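Local coordinates for protein MAU2 chromatid cohesion factor homolog (Saccharomyces cerevisiae, PDB 4XDN) that forms a complex with SCC2 that is required for the cohesin complex to associate with chromosomes, and so takes part in sister chromatid cohesion, at residues F282-E293 with F315-L324. Numbering follows the deposited sequence.
Sequences FDTNKQSLVTNE and FHYKELKNIL
Tyr-317 and Phe-282 each serve as knob to the other helix, two aromatic rings interlocked where the helices meet. Tyr-317 turns its CE1 edge toward the face of Phe-282 in an offset edge-to-face pair, centroids 5.2 Å apart and planes at 82°; Phe-282 in turn sits among Tyr-317, Leu-320, Lys-321 and Leu-324. Leu-320 CD2 meets the Phe-282 edge at CE1 (3.5 Å), while Lys-321 lays its CG off-centre over the ring. Lys-286 runs extended across one face of Tyr-317, CG 3.9 Å from the ring centroid; its CG lies trans to the backbone N (chi1 161°), which directs the chain over that ring. At the far end Glu-293 places CG over the centre of the His-316 imidazole, and a water joins Glu-293 OE2 (2.9 Å) to Lys-318 N (3.0 Å), bridging to the first turn of the helix that begins right after His-316, which holds its N-cap position. No direct hydrogen bond links the segments. Behind this layer, Phe-278 meets the Phe-282 ring and touches Leu-320 and Leu-324. The helices, their axes at 124°, are joined through the two-stranded antiparallel sheet 297-302/305-310; helix 250-266 packs against Leu-289 and Leu-320, and helices 339-360 and 369-398 against Glu-319.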
loop_
_atom_site.group_PDB
_atom_site.type_symbol
_atom_site.label_atom_id
_atom_site.label_comp_id
_atom_site.label_asym_id
_atom_site.label_seq_id
_atom_site.Cartn_x
_atom_site.Cartn_y
_atom_site.Cartn_z
ATOM N N PHE A 282 5.150 -12.875 -18.674
ATOM C CA PHE A 282 5.833 -11.867 -19.475
ATOM C C PHE A 282 6.250 -12.414 -20.836
ATOM O O PHE A 282 6.151 -11.718 -21.846
ATOM C CB PHE A 282 7.066 -11.340 -18.734
ATOM C CG PHE A 282 6.748 -10.427 -17.579
ATOM C CD1 PHE A 282 5.697 -9.529 -17.649
ATOM C CD2 PHE A 282 7.510 -10.463 -16.423
ATOM C CE1 PHE A 282 5.410 -8.691 -16.591
ATOM C CE2 PHE A 282 7.227 -9.627 -15.360
ATOM C CZ PHE A 282 6.176 -8.740 -15.445
ATOM N N ASP A 283 6.712 -13.660 -20.861
ATOM C CA ASP A 283 7.178 -14.275 -22.100
ATOM C C ASP A 283 6.081 -14.341 -23.156
ATOM O O ASP A 283 6.360 -14.270 -24.354
ATOM C CB ASP A 283 7.708 -15.688 -21.833
ATOM C CG ASP A 283 9.040 -15.690 -21.111
ATOM O OD1 ASP A 283 9.735 -14.653 -21.125
ATOM O OD2 ASP A 283 9.398 -16.740 -20.538
ATOM N N THR A 284 4.836 -14.468 -22.709
ATOM C CA THR A 284 3.717 -14.728 -23.611
ATOM C C THR A 284 2.739 -13.561 -23.730
ATOM O O THR A 284 1.943 -13.516 -24.666
ATOM C CB THR A 284 2.932 -15.972 -23.154
ATOM O OG1 THR A 284 2.434 -15.766 -21.827
ATOM C CG2 THR A 284 3.828 -17.202 -23.167
ATOM N N ASN A 285 2.799 -12.620 -22.788
ATOM C CA ASN A 285 1.827 -11.529 -22.730
ATOM C C ASN A 285 2.459 -10.141 -22.652
ATOM O O ASN A 285 1.755 -9.146 -22.476
ATOM C CB ASN A 285 0.895 -11.729 -21.535
ATOM C CG ASN A 285 0.088 -13.008 -21.636
ATOM O OD1 ASN A 285 0.514 -14.065 -21.172
ATOM N ND2 ASN A 285 -1.085 -12.918 -22.249
ATOM N N LYS A 286 3.781 -10.073 -22.779
ATOM C CA LYS A 286 4.477 -8.790 -22.809
ATOM C C LYS A 286 3.919 -7.907 -23.918
ATOM O O LYS A 286 3.525 -6.767 -23.675
ATOM C CB LYS A 286 5.983 -8.993 -23.007
ATOM C CG LYS A 286 6.724 -7.758 -23.511
ATOM C CD LYS A 286 8.234 -7.944 -23.445
ATOM C CE LYS A 286 8.970 -6.723 -23.985
ATOM N NZ LYS A 286 10.410 -6.707 -23.601
ATOM N N GLN A 287 3.884 -8.449 -25.131
ATOM C CA GLN A 287 3.416 -7.713 -26.299
ATOM C C GLN A 287 1.997 -7.190 -26.100
ATOM O O GLN A 287 1.679 -6.078 -26.518
ATOM C CB GLN A 287 3.485 -8.594 -27.555
ATOM C CG GLN A 287 2.439 -9.710 -27.638
ATOM C CD GLN A 287 2.571 -10.738 -26.530
ATOM O OE1 GLN A 287 3.661 -10.963 -25.999
ATOM N NE2 GLN A 287 1.457 -11.371 -26.175
ATOM N N SER A 288 1.152 -7.989 -25.454
ATOM C CA SER A 288 -0.232 -7.595 -25.209
ATOM C C SER A 288 -0.297 -6.337 -24.354
ATOM O O SER A 288 -1.093 -5.440 -24.619
ATOM C CB SER A 288 -1.007 -8.727 -24.530
ATOM O OG SER A 288 -1.274 -9.782 -25.436
ATOM N N LEU A 289 0.547 -6.275 -23.330
ATOM C CA LEU A 289 0.572 -5.127 -22.433
ATOM C C LEU A 289 1.144 -3.892 -23.119
ATOM O O LEU A 289 0.691 -2.774 -22.874
ATOM C CB LEU A 289 1.388 -5.448 -21.179
ATOM C CG LEU A 289 0.852 -6.579 -20.298
ATOM C CD1 LEU A 289 1.808 -6.844 -19.146
ATOM C CD2 LEU A 289 -0.541 -6.258 -19.774
ATOM N N VAL A 290 2.140 -4.097 -23.975
ATOM C CA VAL A 290 2.806 -2.989 -24.653
ATOM C C VAL A 290 1.904 -2.375 -25.724
ATOM O O VAL A 290 1.794 -1.152 -25.819
ATOM C CB VAL A 290 4.140 -3.445 -25.293
ATOM C CG1 VAL A 290 4.768 -2.323 -26.119
ATOM C CG2 VAL A 290 5.110 -3.905 -24.213
ATOM N N THR A 291 1.263 -3.221 -26.525
ATOM C CA THR A 291 0.381 -2.742 -27.587
ATOM C C THR A 291 -0.904 -2.142 -27.017
ATOM O O THR A 291 -1.527 -1.282 -27.640
ATOM C CB THR A 291 0.007 -3.870 -28.574
ATOM O OG1 THR A 291 -0.611 -4.950 -27.864
ATOM C CG2 THR A 291 1.241 -4.383 -29.304
ATOM N N ASN A 292 -1.290 -2.603 -25.830
ATOM C CA ASN A 292 -2.508 -2.139 -25.176
ATOM C C ASN A 292 -2.243 -0.965 -24.232
ATOM O O ASN A 292 -3.167 -0.423 -23.625
ATOM C CB ASN A 292 -3.159 -3.295 -24.409
ATOM C CG ASN A 292 -4.495 -2.919 -23.800
ATOM O OD1 ASN A 292 -4.597 -2.698 -22.592
ATOM N ND2 ASN A 292 -5.526 -2.837 -24.634
ATOM N N GLU A 293 -0.979 -0.568 -24.121
ATOM C CA GLU A 293 -0.589 0.485 -23.191
ATOM C C GLU A 293 -1.334 1.792 -23.457
ATOM O O GLU A 293 -1.311 2.319 -24.571
ATOM C CB GLU A 293 0.920 0.721 -23.260
ATOM C CG GLU A 293 1.408 1.826 -22.332
ATOM C CD GLU A 293 2.871 1.683 -21.942
ATOM O OE1 GLU A 293 3.360 2.536 -21.174
ATOM O OE2 GLU A 293 3.529 0.723 -22.396
ATOM N N PHE A 315 -0.605 -2.257 -15.354
ATOM C CA PHE A 315 -1.045 -2.540 -16.719
ATOM C C PHE A 315 0.028 -2.223 -17.761
ATOM O O PHE A 315 -0.021 -2.737 -18.878
ATOM C CB PHE A 315 -2.321 -1.755 -17.038
ATOM C CG PHE A 315 -3.543 -2.230 -16.286
ATOM C CD1 PHE A 315 -3.454 -3.233 -15.330
ATOM C CD2 PHE A 315 -4.784 -1.675 -16.549
ATOM C CE1 PHE A 315 -4.579 -3.665 -14.648
ATOM C CE2 PHE A 315 -5.910 -2.102 -15.872
ATOM C CZ PHE A 315 -5.807 -3.100 -14.920
ATOM N N HIS A 316 0.987 -1.377 -17.398
ATOM C CA HIS A 316 2.103 -1.059 -18.287
ATOM C C HIS A 316 3.297 -1.963 -17.981
ATOM O O HIS A 316 3.673 -2.138 -16.821
ATOM C CB HIS A 316 2.498 0.413 -18.153
ATOM C CG HIS A 316 1.404 1.369 -18.513
ATOM N ND1 HIS A 316 0.115 0.960 -18.787
ATOM C CD2 HIS A 316 1.405 2.717 -18.648
ATOM C CE1 HIS A 316 -0.629 2.013 -19.072
ATOM N NE2 HIS A 316 0.130 3.093 -18.994
ATOM N N TYR A 317 3.892 -2.526 -19.029
ATOM C CA TYR A 317 4.935 -3.539 -18.877
ATOM C C TYR A 317 6.158 -3.052 -18.094
ATOM O O TYR A 317 6.614 -3.732 -17.177
ATOM C CB TYR A 317 5.381 -4.042 -20.253
ATOM C CG TYR A 317 6.511 -5.044 -20.188
ATOM C CD1 TYR A 317 6.341 -6.271 -19.560
ATOM C CD2 TYR A 317 7.745 -4.767 -20.760
ATOM C CE1 TYR A 317 7.369 -7.190 -19.498
ATOM C CE2 TYR A 317 8.781 -5.682 -20.705
ATOM C CZ TYR A 317 8.587 -6.891 -20.072
ATOM O OH TYR A 317 9.613 -7.807 -20.014
ATOM N N LYS A 318 6.689 -1.889 -18.458
ATOM C CA LYS A 318 7.862 -1.350 -17.774
ATOM C C LYS A 318 7.562 -1.056 -16.308
ATOM O O LYS A 318 8.357 -1.384 -15.427
ATOM C CB LYS A 318 8.358 -0.077 -18.462
ATOM C CG LYS A 318 9.162 -0.321 -19.728
ATOM C CD LYS A 318 10.213 0.764 -19.923
ATOM C CE LYS A 318 10.978 0.589 -21.228
ATOM N NZ LYS A 318 10.124 0.868 -22.417
ATOM N N GLU A 319 6.417 -0.432 -16.054
ATOM C CA GLU A 319 6.023 -0.090 -14.694
ATOM C C GLU A 319 5.837 -1.347 -13.856
ATOM O O GLU A 319 6.177 -1.372 -12.674
ATOM C CB GLU A 319 4.729 0.729 -14.687
ATOM C CG GLU A 319 4.886 2.185 -15.115
ATOM C CD GLU A 319 4.973 2.356 -16.618
ATOM O OE1 GLU A 319 5.275 1.368 -17.319
ATOM O OE2 GLU A 319 4.737 3.484 -17.100
ATOM N N LEU A 320 5.302 -2.393 -14.476
ATOM C CA LEU A 320 4.993 -3.626 -13.766
ATOM C C LEU A 320 6.261 -4.336 -13.298
ATOM O O LEU A 320 6.351 -4.756 -12.144
ATOM C CB LEU A 320 4.164 -4.556 -14.654
ATOM C CG LEU A 320 3.798 -5.914 -14.051
ATOM C CD1 LEU A 320 3.076 -5.756 -12.724
ATOM C CD2 LEU A 320 2.944 -6.697 -15.025
ATOM N N LYS A 321 7.233 -4.474 -14.194
ATOM C CA LYS A 321 8.496 -5.110 -13.842
ATOM C C LYS A 321 9.193 -4.327 -12.738
ATOM O O LYS A 321 9.796 -4.910 -11.838
ATOM C CB LYS A 321 9.410 -5.222 -15.063
ATOM C CG LYS A 321 9.032 -6.348 -16.013
ATOM C CD LYS A 321 10.195 -6.765 -16.907
ATOM C CE LYS A 321 11.299 -7.485 -16.136
ATOM N NZ LYS A 321 10.800 -8.691 -15.409
ATOM N N ASN A 322 9.097 -3.002 -12.812
ATOM C CA ASN A 322 9.671 -2.131 -11.794
ATOM C C ASN A 322 9.080 -2.431 -10.416
ATOM O O ASN A 322 9.807 -2.509 -9.426
ATOM C CB ASN A 322 9.440 -0.664 -12.163
ATOM C CG ASN A 322 10.277 0.292 -11.330
ATOM O OD1 ASN A 322 11.479 0.086 -11.140
ATOM N ND2 ASN A 322 9.643 1.347 -10.828
ATOM N N ILE A 323 7.760 -2.605 -10.365
ATOM C CA ILE A 323 7.069 -2.957 -9.125
ATOM C C ILE A 323 7.508 -4.338 -8.646
ATOM O O ILE A 323 7.794 -4.531 -7.466
ATOM C CB ILE A 323 5.527 -2.951 -9.303
ATOM C CG1 ILE A 323 5.012 -1.538 -9.609
ATOM C CG2 ILE A 323 4.825 -3.508 -8.058
ATOM C CD1 ILE A 323 5.136 -0.545 -8.460
ATOM N N LEU A 324 7.552 -5.296 -9.566
ATOM C CA LEU A 324 7.916 -6.667 -9.225
ATOM C C LEU A 324 9.333 -6.737 -8.673
ATOM O O LEU A 324 9.616 -7.510 -7.757
ATOM C CB LEU A 324 7.788 -7.578 -10.448
ATOM C CG LEU A 324 8.281 -9.015 -10.266
ATOM C CD1 LEU A 324 7.575 -9.702 -9.099
ATOM C CD2 LEU A 324 8.091 -9.806 -11.549
HETATM O O HOH W 1 5.751 -0.203 -20.813
#